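Local coordinates for intracellular sulfur oxidation protein DsrF (Allochromatium vinosum, PDB 2HY5) that is of uncertain function but may take part in the oxidation of intracellular sulfur, as one component of the hexameric DsrEFH complex, at residues 11-16 with 42-47; 47-52 with 88-93; 21-26 with 63-68. One frame throughout, in Å; residues are numbered along the deposited sequence.

Interaction 1: residues 11-16 with 42-47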
ATOM      1  N   LEU B  11      16.279   6.462   3.646  1.00  9.38           N
ATOM      2  CA  LEU B  11      16.176   5.414   2.637  1.00  9.32           C
ATOM      3  C   LEU B  11      14.948   5.551   1.747  1.00 10.24           C
ATOM      4  O   LEU B  11      13.833   5.240   2.162  1.00  9.96           O
ATOM      5  CB  LEU B  11      16.158   4.048   3.325  1.00 13.69           C
ATOM      6  CG  LEU B  11      16.041   2.796   2.456  1.00 14.01           C
ATOM      7  CD1 LEU B  11      17.227   2.700   1.521  1.00 16.79           C
ATOM      8  CD2 LEU B  11      15.967   1.571   3.355  1.00 17.61           C
ATOM      9  N   ASN B  12      15.172   6.011   0.517  1.00  8.04           N
ATOM     10  CA  ASN B  12      14.109   6.199  -0.466  1.00  8.26           C
ATOM     11  C   ASN B  12      14.081   5.042  -1.457  1.00  6.93           C
ATOM     12  O   ASN B  12      15.033   4.845  -2.206  1.00  8.03           O
ATOM     13  CB  ASN B  12      14.326   7.513  -1.213  1.00  9.22           C
ATOM     14  CG  ASN B  12      14.087   8.718  -0.339  1.00 14.39           C
ATOM     15  OD1 ASN B  12      13.032   8.842   0.284  1.00 16.34           O
ATOM     16  ND2 ASN B  12      15.062   9.616  -0.286  1.00 16.34           N
ATOM     17  N   ARG B  13      12.983   4.294  -1.474  1.00  5.25           N
ATOM     18  CA  ARG B  13      12.868   3.141  -2.359  1.00  7.12           C
ATOM     19  C   ARG B  13      11.619   3.104  -3.230  1.00  8.13           C
ATOM     20  O   ARG B  13      11.440   2.166  -4.005  1.00  8.95           O
ATOM     21  CB  ARG B  13      12.929   1.851  -1.533  1.00  9.77           C
ATOM     22  CG  ARG B  13      14.268   1.609  -0.848  1.00 10.68           C
ATOM     23  CD  ARG B  13      14.244   0.311  -0.043  1.00 12.22           C
ATOM     24  NE  ARG B  13      13.850  -0.827  -0.869  1.00 13.05           N
ATOM     25  CZ  ARG B  13      12.754  -1.552  -0.666  1.00 17.71           C
ATOM     26  NH1 ARG B  13      11.938  -1.264   0.341  1.00 19.83           N
ATOM     27  NH2 ARG B  13      12.466  -2.562  -1.476  1.00 19.50           N
ATOM     28  N   LYS B  14      10.756   4.106  -3.108  1.00  9.47           N
ATOM     29  CA  LYS B  14       9.530   4.124  -3.898  1.00 10.83           C
ATOM     30  C   LYS B  14       9.512   5.179  -4.998  1.00  9.70           C
ATOM     31  O   LYS B  14      10.112   6.247  -4.874  1.00  9.75           O
ATOM     32  CB  LYS B  14       8.320   4.316  -2.977  1.00 23.81           C
ATOM     33  CG  LYS B  14       8.166   3.206  -1.949  1.00 28.15           C
ATOM     34  CD  LYS B  14       6.963   3.437  -1.057  1.00 31.14           C
ATOM     35  CE  LYS B  14       6.872   2.395   0.050  1.00 33.32           C
ATOM     36  NZ  LYS B  14       6.724   1.013  -0.479  1.00 36.52           N
ATOM     37  N   ALA B  15       8.837   4.852  -6.096  1.00  8.80           N
ATOM     38  CA  ALA B  15       8.730   5.767  -7.221  1.00  7.15           C
ATOM     39  C   ALA B  15       7.825   6.918  -6.816  1.00  7.63           C
ATOM     40  O   ALA B  15       6.939   6.755  -5.980  1.00  9.52           O
ATOM     41  CB  ALA B  15       8.148   5.040  -8.439  1.00  7.26           C
ATOM     42  N   PRO B  16       8.039   8.104  -7.405  1.00  7.44           N
ATOM     43  CA  PRO B  16       7.232   9.285  -7.096  1.00  8.57           C
ATOM     44  C   PRO B  16       5.842   9.248  -7.734  1.00  9.14           C
ATOM     45  O   PRO B  16       5.603   8.506  -8.692  1.00  8.48           O
ATOM     46  CB  PRO B  16       8.092  10.423  -7.634  1.00  8.44           C
ATOM     47  CG  PRO B  16       8.695   9.812  -8.849  1.00  8.73           C
ATOM     48  CD  PRO B  16       9.112   8.438  -8.361  1.00  9.18           C
ATOM     49  N   LEU B  42      19.785   8.164   0.522  1.00  6.98           N
ATOM     50  CA  LEU B  42      20.052   7.090  -0.424  1.00  7.33           C
ATOM     51  C   LEU B  42      18.827   6.748  -1.246  1.00  7.54           C
ATOM     52  O   LEU B  42      17.731   6.591  -0.711  1.00  8.10           O
ATOM     53  CB  LEU B  42      20.517   5.832   0.323  1.00 13.14           C
ATOM     54  CG  LEU B  42      20.669   4.548  -0.504  1.00 15.31           C
ATOM     55  CD1 LEU B  42      21.768   4.726  -1.542  1.00 14.72           C
ATOM     56  CD2 LEU B  42      20.998   3.381   0.421  1.00 17.29           C
ATOM     57  N   PHE B  43      19.022   6.639  -2.553  1.00  7.90           N
ATOM     58  CA  PHE B  43      17.942   6.279  -3.453  1.00  9.09           C
ATOM     59  C   PHE B  43      18.290   4.896  -3.960  1.00  8.04           C
ATOM     60  O   PHE B  43      19.324   4.694  -4.595  1.00  9.16           O
ATOM     61  CB  PHE B  43      17.833   7.281  -4.604  1.00  6.92           C
ATOM     62  CG  PHE B  43      17.460   8.665  -4.156  1.00  7.79           C
ATOM     63  CD1 PHE B  43      18.424   9.535  -3.663  1.00  8.27           C
ATOM     64  CD2 PHE B  43      16.130   9.080  -4.180  1.00  8.29           C
ATOM     65  CE1 PHE B  43      18.076  10.802  -3.198  1.00 11.96           C
ATOM     66  CE2 PHE B  43      15.770  10.342  -3.717  1.00 10.80           C
ATOM     67  CZ  PHE B  43      16.745  11.207  -3.225  1.00  8.18           C
ATOM     68  N   LEU B  44      17.421   3.946  -3.648  1.00  6.81           N
ATOM     69  CA  LEU B  44      17.608   2.554  -4.019  1.00  8.15           C
ATOM     70  C   LEU B  44      16.335   1.996  -4.643  1.00  7.22           C
ATOM     71  O   LEU B  44      15.233   2.486  -4.381  1.00  7.01           O
ATOM     72  CB  LEU B  44      17.973   1.751  -2.763  1.00 13.08           C
ATOM     73  CG  LEU B  44      18.018   0.223  -2.827  1.00 17.50           C
ATOM     74  CD1 LEU B  44      19.158  -0.227  -3.731  1.00 18.82           C
ATOM     75  CD2 LEU B  44      18.196  -0.333  -1.418  1.00 19.37           C
ATOM     76  N   ASP B  45      16.487   0.962  -5.463  1.00  7.21           N
ATOM     77  CA  ASP B  45      15.344   0.348  -6.128  1.00  7.20           C
ATOM     78  C   ASP B  45      14.539   1.425  -6.858  1.00  5.93           C
ATOM     79  O   ASP B  45      15.129   2.282  -7.515  1.00  6.29           O
ATOM     80  CB  ASP B  45      14.479  -0.400  -5.106  1.00  9.83           C
ATOM     81  CG  ASP B  45      15.205  -1.599  -4.497  1.00 16.13           C
ATOM     82  OD1 ASP B  45      15.937  -2.292  -5.237  1.00 17.43           O
ATOM     83  OD2 ASP B  45      15.041  -1.860  -3.286  1.00 17.80           O
ATOM     84  N   ASP B  46      13.212   1.407  -6.751  1.00  9.23           N
ATOM     85  CA  ASP B  46      12.418   2.414  -7.455  1.00  9.26           C
ATOM     86  C   ASP B  46      12.659   3.829  -6.955  1.00  8.82           C
ATOM     87  O   ASP B  46      12.201   4.794  -7.564  1.00  8.62           O
ATOM     88  CB  ASP B  46      10.919   2.093  -7.393  1.00 10.91           C
ATOM     89  CG  ASP B  46      10.506   1.024  -8.391  1.00 13.58           C
ATOM     90  OD1 ASP B  46      11.295   0.723  -9.310  1.00 13.45           O
ATOM     91  OD2 ASP B  46       9.382   0.493  -8.256  1.00 15.65           O
ATOM     92  N   GLY B  47      13.381   3.951  -5.848  1.00  7.28           N
ATOM     93  CA  GLY B  47      13.683   5.268  -5.320  1.00  6.36           C
ATOM     94  C   GLY B  47      14.530   6.075  -6.291  1.00  6.29           C
ATOM     95  O   GLY B  47      14.502   7.308  -6.279  1.00  6.77           O
TER
HETATM   96  O   HOH W   1       7.787   2.108  -6.340  1.00 19.45           O

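Interaction 2: residues 47-52 with 88-93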
ATOM      1  N   GLY B  47      13.381   3.951  -5.848  1.00  7.28           N
ATOM      2  CA  GLY B  47      13.683   5.268  -5.320  1.00  6.36           C
ATOM      3  C   GLY B  47      14.530   6.075  -6.291  1.00  6.29           C
ATOM      4  O   GLY B  47      14.502   7.308  -6.279  1.00  6.77           O
ATOM      5  N   VAL B  48      15.291   5.396  -7.147  1.00  7.57           N
ATOM      6  CA  VAL B  48      16.124   6.123  -8.100  1.00  6.75           C
ATOM      7  C   VAL B  48      15.256   6.910  -9.083  1.00  6.96           C
ATOM      8  O   VAL B  48      15.709   7.877  -9.680  1.00  6.27           O
ATOM      9  CB  VAL B  48      17.073   5.180  -8.889  1.00  8.49           C
ATOM     10  CG1 VAL B  48      17.925   4.368  -7.904  1.00  9.43           C
ATOM     11  CG2 VAL B  48      16.283   4.264  -9.804  1.00  9.21           C
ATOM     12  N   TYR B  49      14.002   6.495  -9.240  1.00  6.56           N
ATOM     13  CA  TYR B  49      13.083   7.183 -10.142  1.00  6.37           C
ATOM     14  C   TYR B  49      12.696   8.550  -9.584  1.00  6.62           C
ATOM     15  O   TYR B  49      12.200   9.416 -10.311  1.00  5.79           O
ATOM     16  CB  TYR B  49      11.827   6.332 -10.357  1.00  5.97           C
ATOM     17  CG  TYR B  49      11.982   5.237 -11.392  1.00  7.51           C
ATOM     18  CD1 TYR B  49      11.482   3.959 -11.159  1.00  6.11           C
ATOM     19  CD2 TYR B  49      12.575   5.498 -12.627  1.00  8.53           C
ATOM     20  CE1 TYR B  49      11.562   2.965 -12.127  1.00  6.00           C
ATOM     21  CE2 TYR B  49      12.662   4.515 -13.603  1.00  8.30           C
ATOM     22  CZ  TYR B  49      12.151   3.252 -13.347  1.00  8.32           C
ATOM     23  OH  TYR B  49      12.211   2.290 -14.322  1.00  9.59           O
ATOM     24  N   GLN B  50      12.904   8.744  -8.284  1.00  6.24           N
ATOM     25  CA  GLN B  50      12.572  10.025  -7.674  1.00  7.31           C
ATOM     26  C   GLN B  50      13.452  11.146  -8.222  1.00  8.49           C
ATOM     27  O   GLN B  50      13.084  12.320  -8.174  1.00  8.96           O
ATOM     28  CB  GLN B  50      12.744   9.954  -6.155  1.00  6.99           C
ATOM     29  CG  GLN B  50      11.725   9.087  -5.436  1.00  6.43           C
ATOM     30  CD  GLN B  50      11.884   9.160  -3.926  1.00  5.56           C
ATOM     31  OE1 GLN B  50      12.338  10.171  -3.393  1.00 10.12           O
ATOM     32  NE2 GLN B  50      11.487   8.103  -3.232  1.00  9.42           N
ATOM     33  N   LEU B  51      14.614  10.781  -8.756  1.00  7.80           N
ATOM     34  CA  LEU B  51      15.545  11.776  -9.274  1.00  8.13           C
ATOM     35  C   LEU B  51      15.583  11.971 -10.783  1.00  9.02           C
ATOM     36  O   LEU B  51      16.506  12.600 -11.288  1.00  7.84           O
ATOM     37  CB  LEU B  51      16.962  11.466  -8.785  1.00  9.66           C
ATOM     38  CG  LEU B  51      17.200  11.491  -7.273  1.00  9.59           C
ATOM     39  CD1 LEU B  51      18.655  11.147  -6.986  1.00 13.59           C
ATOM     40  CD2 LEU B  51      16.855  12.866  -6.722  1.00 12.87           C
ATOM     41  N   THR B  52      14.599  11.448 -11.510  1.00  8.24           N
ATOM     42  CA  THR B  52      14.600  11.617 -12.960  1.00  9.19           C
ATOM     43  C   THR B  52      14.440  13.085 -13.338  1.00  9.89           C
ATOM     44  O   THR B  52      13.766  13.851 -12.647  1.00  9.73           O
ATOM     45  CB  THR B  52      13.473  10.806 -13.642  1.00 12.78           C
ATOM     46  OG1 THR B  52      12.204  11.236 -13.139  1.00 12.88           O
ATOM     47  CG2 THR B  52      13.654   9.322 -13.383  1.00 11.13           C
ATOM     48  N   GLU B  88      20.850   0.558 -13.444  1.00 11.48           N
ATOM     49  CA  GLU B  88      21.027  -0.381 -14.550  1.00 13.72           C
ATOM     50  C   GLU B  88      19.786  -1.231 -14.796  1.00 12.90           C
ATOM     51  O   GLU B  88      19.370  -1.429 -15.943  1.00 13.19           O
ATOM     52  CB  GLU B  88      22.221  -1.302 -14.280  1.00 39.00           C
ATOM     53  CG  GLU B  88      22.443  -2.361 -15.354  1.00 47.19           C
ATOM     54  CD  GLU B  88      23.543  -3.341 -14.994  1.00 52.95           C
ATOM     55  OE1 GLU B  88      23.420  -4.026 -13.953  1.00 57.14           O
ATOM     56  OE2 GLU B  88      24.528  -3.430 -15.756  1.00 57.01           O
ATOM     57  N   ALA B  89      19.197  -1.743 -13.719  1.00 11.95           N
ATOM     58  CA  ALA B  89      18.010  -2.575 -13.838  1.00 11.38           C
ATOM     59  C   ALA B  89      16.877  -1.809 -14.513  1.00 11.43           C
ATOM     60  O   ALA B  89      15.967  -2.401 -15.094  1.00 11.34           O
ATOM     61  CB  ALA B  89      17.575  -3.053 -12.456  1.00 13.23           C
ATOM     62  N   ARG B  90      16.949  -0.486 -14.452  1.00 10.00           N
ATOM     63  CA  ARG B  90      15.914   0.352 -15.034  1.00 11.05           C
ATOM     64  C   ARG B  90      16.362   1.033 -16.330  1.00 12.57           C
ATOM     65  O   ARG B  90      15.680   1.915 -16.852  1.00 14.22           O
ATOM     66  CB  ARG B  90      15.462   1.363 -13.977  1.00 11.33           C
ATOM     67  CG  ARG B  90      14.851   0.653 -12.778  1.00 10.41           C
ATOM     68  CD  ARG B  90      14.630   1.534 -11.564  1.00 10.83           C
ATOM     69  NE  ARG B  90      13.931   0.790 -10.515  1.00 10.07           N
ATOM     70  CZ  ARG B  90      14.458  -0.229  -9.839  1.00 11.39           C
ATOM     71  NH1 ARG B  90      15.699  -0.635 -10.086  1.00 12.60           N
ATOM     72  NH2 ARG B  90      13.736  -0.863  -8.926  1.00 12.61           N
ATOM     73  N   GLY B  91      17.503   0.595 -16.853  1.00 15.53           N
ATOM     74  CA  GLY B  91      18.026   1.160 -18.084  1.00 16.33           C
ATOM     75  C   GLY B  91      18.327   2.641 -17.983  1.00 17.15           C
ATOM     76  O   GLY B  91      18.235   3.374 -18.969  1.00 17.30           O
ATOM     77  N   LEU B  92      18.693   3.088 -16.787  1.00 12.67           N
ATOM     78  CA  LEU B  92      19.002   4.492 -16.575  1.00 12.76           C
ATOM     79  C   LEU B  92      20.488   4.697 -16.332  1.00 13.39           C
ATOM     80  O   LEU B  92      21.199   3.773 -15.944  1.00 14.11           O
ATOM     81  CB  LEU B  92      18.226   5.034 -15.371  1.00 12.93           C
ATOM     82  CG  LEU B  92      16.700   4.960 -15.391  1.00 14.47           C
ATOM     83  CD1 LEU B  92      16.169   5.481 -14.067  1.00 15.60           C
ATOM     84  CD2 LEU B  92      16.146   5.778 -16.550  1.00 15.64           C
ATOM     85  N   THR B  93      20.948   5.918 -16.574  1.00 15.34           N
ATOM     86  CA  THR B  93      22.340   6.272 -16.345  1.00 15.80           C
ATOM     87  C   THR B  93      22.280   7.562 -15.546  1.00 15.52           C
ATOM     88  O   THR B  93      21.202   8.148 -15.399  1.00 14.38           O
ATOM     89  CB  THR B  93      23.098   6.517 -17.665  1.00 21.11           C
ATOM     90  OG1 THR B  93      22.633   7.728 -18.273  1.00 21.88           O
ATOM     91  CG2 THR B  93      22.872   5.361 -18.623  1.00 21.26           C
TER
HETATM   92  O   HOH W   2      13.552   3.166 -16.645  1.00 17.88           O

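Interaction 3: residues 21-26 with 63-68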
ATOM      1  N   TYR B  21       4.803   8.755  -0.516  1.00  8.65           N
ATOM      2  CA  TYR B  21       6.060   8.529   0.196  1.00 10.34           C
ATOM      3  C   TYR B  21       7.256   9.364  -0.262  1.00 10.51           C
ATOM      4  O   TYR B  21       8.023   9.844   0.568  1.00 11.58           O
ATOM      5  CB  TYR B  21       6.421   7.039   0.169  1.00 10.60           C
ATOM      6  CG  TYR B  21       5.335   6.162   0.760  1.00 13.32           C
ATOM      7  CD1 TYR B  21       4.558   5.340  -0.054  1.00 12.87           C
ATOM      8  CD2 TYR B  21       5.053   6.190   2.125  1.00 14.60           C
ATOM      9  CE1 TYR B  21       3.525   4.567   0.473  1.00 15.01           C
ATOM     10  CE2 TYR B  21       4.018   5.419   2.665  1.00 16.50           C
ATOM     11  CZ  TYR B  21       3.259   4.611   1.831  1.00 14.93           C
ATOM     12  OH  TYR B  21       2.228   3.852   2.344  1.00 15.95           O
ATOM     13  N   ALA B  22       7.419   9.547  -1.567  1.00  8.46           N
ATOM     14  CA  ALA B  22       8.544  10.329  -2.073  1.00  8.38           C
ATOM     15  C   ALA B  22       8.480  11.777  -1.592  1.00  9.42           C
ATOM     16  O   ALA B  22       9.463  12.327  -1.091  1.00  9.08           O
ATOM     17  CB  ALA B  22       8.570  10.291  -3.604  1.00  6.00           C
ATOM     18  N   TRP B  23       7.316  12.394  -1.750  1.00  8.57           N
ATOM     19  CA  TRP B  23       7.141  13.785  -1.349  1.00  9.60           C
ATOM     20  C   TRP B  23       7.198  13.996   0.161  1.00  8.80           C
ATOM     21  O   TRP B  23       7.904  14.884   0.640  1.00  8.98           O
ATOM     22  CB  TRP B  23       5.815  14.329  -1.892  1.00 16.19           C
ATOM     23  CG  TRP B  23       5.471  15.686  -1.357  1.00 20.70           C
ATOM     24  CD1 TRP B  23       4.317  16.046  -0.722  1.00 24.20           C
ATOM     25  CD2 TRP B  23       6.300  16.853  -1.371  1.00 22.56           C
ATOM     26  NE1 TRP B  23       4.375  17.364  -0.337  1.00 27.26           N
ATOM     27  CE2 TRP B  23       5.586  17.887  -0.725  1.00 25.58           C
ATOM     28  CE3 TRP B  23       7.582  17.132  -1.868  1.00 24.03           C
ATOM     29  CZ2 TRP B  23       6.104  19.172  -0.557  1.00 26.08           C
ATOM     30  CZ3 TRP B  23       8.101  18.414  -1.701  1.00 23.70           C
ATOM     31  CH2 TRP B  23       7.361  19.416  -1.052  1.00 25.61           C
ATOM     32  N   GLU B  24       6.469  13.189   0.922  1.00 10.28           N
ATOM     33  CA  GLU B  24       6.490  13.378   2.364  1.00  9.98           C
ATOM     34  C   GLU B  24       7.824  12.972   2.979  1.00 11.05           C
ATOM     35  O   GLU B  24       8.190  13.464   4.042  1.00  9.62           O
ATOM     36  CB  GLU B  24       5.296  12.667   3.023  1.00  9.43           C
ATOM     37  CG  GLU B  24       3.971  13.360   2.681  1.00 11.93           C
ATOM     38  CD  GLU B  24       2.778  12.855   3.471  1.00 10.15           C
ATOM     39  OE1 GLU B  24       2.648  11.626   3.651  1.00  9.36           O
ATOM     40  OE2 GLU B  24       1.957  13.695   3.900  1.00 12.29           O
ATOM     41  N   ALA B  25       8.567  12.103   2.298  1.00  9.44           N
ATOM     42  CA  ALA B  25       9.884  11.705   2.789  1.00  9.95           C
ATOM     43  C   ALA B  25      10.802  12.916   2.615  1.00 10.93           C
ATOM     44  O   ALA B  25      11.586  13.250   3.503  1.00  9.33           O
ATOM     45  CB  ALA B  25      10.421  10.528   1.991  1.00 16.66           C
ATOM     46  N   LEU B  26      10.699  13.568   1.459  1.00  8.74           N
ATOM     47  CA  LEU B  26      11.510  14.744   1.162  1.00  9.18           C
ATOM     48  C   LEU B  26      11.251  15.826   2.211  1.00 10.33           C
ATOM     49  O   LEU B  26      12.160  16.559   2.602  1.00  9.79           O
ATOM     50  CB  LEU B  26      11.178  15.263  -0.243  1.00 11.53           C
ATOM     51  CG  LEU B  26      12.000  16.426  -0.804  1.00 11.76           C
ATOM     52  CD1 LEU B  26      13.484  16.109  -0.722  1.00 12.50           C
ATOM     53  CD2 LEU B  26      11.586  16.678  -2.254  1.00 11.57           C
ATOM     54  N   LYS B  63       0.930  18.799  -8.471  1.00 20.11           N
ATOM     55  CA  LYS B  63       2.037  19.743  -8.461  1.00 19.46           C
ATOM     56  C   LYS B  63       3.327  18.956  -8.650  1.00 18.72           C
ATOM     57  O   LYS B  63       3.491  17.866  -8.100  1.00 18.18           O
ATOM     58  CB  LYS B  63       2.099  20.499  -7.135  1.00 25.39           C
ATOM     59  CG  LYS B  63       3.285  21.447  -7.039  1.00 28.06           C
ATOM     60  CD  LYS B  63       3.442  21.996  -5.633  1.00 30.87           C
ATOM     61  CE  LYS B  63       4.700  22.838  -5.505  1.00 33.51           C
ATOM     62  NZ  LYS B  63       4.968  23.214  -4.088  1.00 34.78           N
ATOM     63  N   ASN B  64       4.228  19.515  -9.445  1.00 15.30           N
ATOM     64  CA  ASN B  64       5.517  18.899  -9.720  1.00 14.21           C
ATOM     65  C   ASN B  64       6.442  19.288  -8.565  1.00 13.38           C
ATOM     66  O   ASN B  64       6.825  20.448  -8.445  1.00 11.17           O
ATOM     67  CB  ASN B  64       6.035  19.445 -11.057  1.00 15.79           C
ATOM     68  CG  ASN B  64       7.345  18.822 -11.492  1.00 16.96           C
ATOM     69  OD1 ASN B  64       7.751  18.973 -12.645  1.00 20.23           O
ATOM     70  ND2 ASN B  64       8.018  18.133 -10.581  1.00 12.58           N
ATOM     71  N   PHE B  65       6.786  18.331  -7.705  1.00 15.64           N
ATOM     72  CA  PHE B  65       7.656  18.642  -6.571  1.00 16.05           C
ATOM     73  C   PHE B  65       9.132  18.351  -6.814  1.00 16.69           C
ATOM     74  O   PHE B  65       9.965  18.572  -5.933  1.00 15.21           O
ATOM     75  CB  PHE B  65       7.194  17.908  -5.300  1.00 13.12           C
ATOM     76  CG  PHE B  65       7.309  16.407  -5.369  1.00 11.72           C
ATOM     77  CD1 PHE B  65       6.276  15.635  -5.895  1.00 12.89           C
ATOM     78  CD2 PHE B  65       8.445  15.761  -4.886  1.00 11.77           C
ATOM     79  CE1 PHE B  65       6.375  14.235  -5.932  1.00 13.88           C
ATOM     80  CE2 PHE B  65       8.552  14.369  -4.920  1.00 11.60           C
ATOM     81  CZ  PHE B  65       7.517  13.605  -5.443  1.00 12.35           C
ATOM     82  N   SER B  66       9.457  17.882  -8.014  1.00 15.17           N
ATOM     83  CA  SER B  66      10.838  17.556  -8.350  1.00 15.18           C
ATOM     84  C   SER B  66      11.850  18.675  -8.082  1.00 13.60           C
ATOM     85  O   SER B  66      12.968  18.405  -7.648  1.00 11.18           O
ATOM     86  CB  SER B  66      10.942  17.117  -9.815  1.00 20.09           C
ATOM     87  OG  SER B  66      10.644  18.181 -10.699  1.00 24.31           O
ATOM     88  N   PRO B  67      11.480  19.944  -8.335  1.00 13.06           N
ATOM     89  CA  PRO B  67      12.432  21.036  -8.091  1.00 12.88           C
ATOM     90  C   PRO B  67      13.016  21.042  -6.677  1.00 12.54           C
ATOM     91  O   PRO B  67      14.157  21.457  -6.462  1.00 12.78           O
ATOM     92  CB  PRO B  67      11.601  22.283  -8.380  1.00 15.88           C
ATOM     93  CG  PRO B  67      10.682  21.814  -9.464  1.00 15.73           C
ATOM     94  CD  PRO B  67      10.244  20.462  -8.948  1.00 15.45           C
ATOM     95  N   THR B  68      12.232  20.572  -5.714  1.00 10.15           N
ATOM     96  CA  THR B  68      12.687  20.540  -4.332  1.00 10.67           C
ATOM     97  C   THR B  68      13.960  19.714  -4.151  1.00  9.84           C
ATOM     98  O   THR B  68      14.831  20.080  -3.360  1.00 11.60           O
ATOM     99  CB  THR B  68      11.588  19.999  -3.411  1.00 15.41           C
ATOM    100  OG1 THR B  68      10.434  20.841  -3.515  1.00 15.83           O
ATOM    101  CG2 THR B  68      12.065  19.985  -1.962  1.00 15.48           C
TER

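Interaction 1: residues 11-16 with 42-47
Asn12 and Leu44 carry the backbone pairing of two neighbouring parallel strands where both run out. Asn12 N donates to Leu42 O at 2.9 Å, and Leu44 N donates to Asn12 O in an almost straight bond (175°). The same Asn12 O also receives CA-H contacts, from Phe43 CA and from Gly47 CA, the latter at 3.4 Å. Having no side chain, Gly47 lets the turn after the strand close against its neighbour; a CB there would run into Asn12 O and Arg13 CA.

Ionic contact follows beyond the strand ends. The Arg13 chain, turned about its CG-CD bond (chi3 55°), presents NE and NH2 side-on to a single oxygen, Asp45 OD2. Arg13 NE donates to Asp45 OD2 at 2.9 Å, meeting the anti lone pair of that oxygen, whereas NH2 arrives from above the carboxylate plane; the two flat groups stand 80° apart. Ser19 of a DsrH subunit also bonds this oxygen. One water joins Ala15 N to Asp46 OD2, which Ser10 of another DsrH subunit also holds.

Side-chain packing divides between the two faces. Leu11 CD1 meets Leu42 CD2 at 4.0 Å on one; on the other, Asn12 ND2 lies over one face of the Phe43 ring, 3.6 Å from Phe43 CE2. Parallel strands 7-12 and 38-43, joined through helix 21-32, form a classic beta-alpha-beta crossover, and this contact lies at their C-terminal ends.

Interaction 2: residues 47-52 with 88-93
A Schellman motif ends helix 84-89, and the residues flanking its glycine, Arg90 and Leu92, reach across to Val48 and Tyr49 in the turn that follows strand 38-43. Arg90 stretches its aliphatic chain over one face of the Tyr49 ring: CD sits 3.8 Å from the ring centroid, 29° off the normal, a CH-pi contact. Tyr38 of a DsrH subunit stacks with the same ring. The extended run from CG to NE lets successive carbons follow the ring toward the phenol, with Arg90 CB 3.4 Å from Tyr49 OH. The guanidinium stands at 68° to the ring, and its NE is salt-bridged to Asp46 while NH1 bonds Ser86 O.

In the motif itself, Gly91, with positive phi, is the C-prime residue; Gly91 N bonds Glu88 O and Leu92 N bonds Leu87 O. This reversal brings Leu92 CD1 to 3.7 Å from Tyr49 CE2. A water in the plane of the ring links Tyr49 OH to Arg90 O. With an alanine here in place of Tyr49, the Arg90 methylenes are likely to lose their aromatic cover and the water its phenol partner. Val48 CG2 packs 3.6 Å from Arg90 CD.

Interaction 3: residues 21-26 with 63-68
Phe65 is the main bump of this contact, pushed from the loop into a hollow on helix 21-32 formed by Ala22, Trp23 and Leu26. Its ring lies flat beneath the start of the Trp23 side chain: Trp23 CB stands 3.9 Å from the Phe65 centroid, only 7° off the normal, in a CH-pi contact. Chi1 of 172° swings the indole away from the Trp23 backbone nitrogen and past the phenylalanine in the opposite direction, and Trp23 CE3 comes 3.4 Å from Phe65 CD2. The two aromatic planes are inclined at 50°, an oblique pairing. The small Ala22 provides the floor for the far end of the ring, its CB 3.9 Å from Phe65 CZ.

A second bump, Thr68, enters one helical turn further on. Its CG2 presses closely on Leu26 CD2, at 3.4 Å, while its OG1 lies at the indole edge, 3.8 Å from Trp23 CZ3. Leu26 CD2 in turn lies 4.2 Å from Phe65 CD2, at the edge of that ring. Tyr17 meets the same phenylalanine ring from within the chain. The long connection between strands 38-43 and 79-83 thus packs on helix 21-32, the crossover helix of a beta-alpha-beta unit.

The three contacts show how one alpha/beta domain is tied together beyond the carboxyl ends of its central strands. Interactions 1 and 2 have centres about 9 Å apart, follow in series along the chain and share Gly47; a probable hydrogen bond from Gln50 NE2 to Lys14 O joins them directly. Interaction 3 lies about 12 Å from interaction 1 and 16 Å from interaction 2, centre to centre, and its segments alternate with those of both. Helix 21-32, the crossover between strands 7-12 and 38-43, brings it beside interaction 1, where Pro16 touches both Ala22 and Phe65. Gln50 reaches Ala22 as well. Interactions 1 and 2 mainly border DsrH subunits, and interaction 3 borders DsrE, so these elements also take part in subunit contacts of the hexamer.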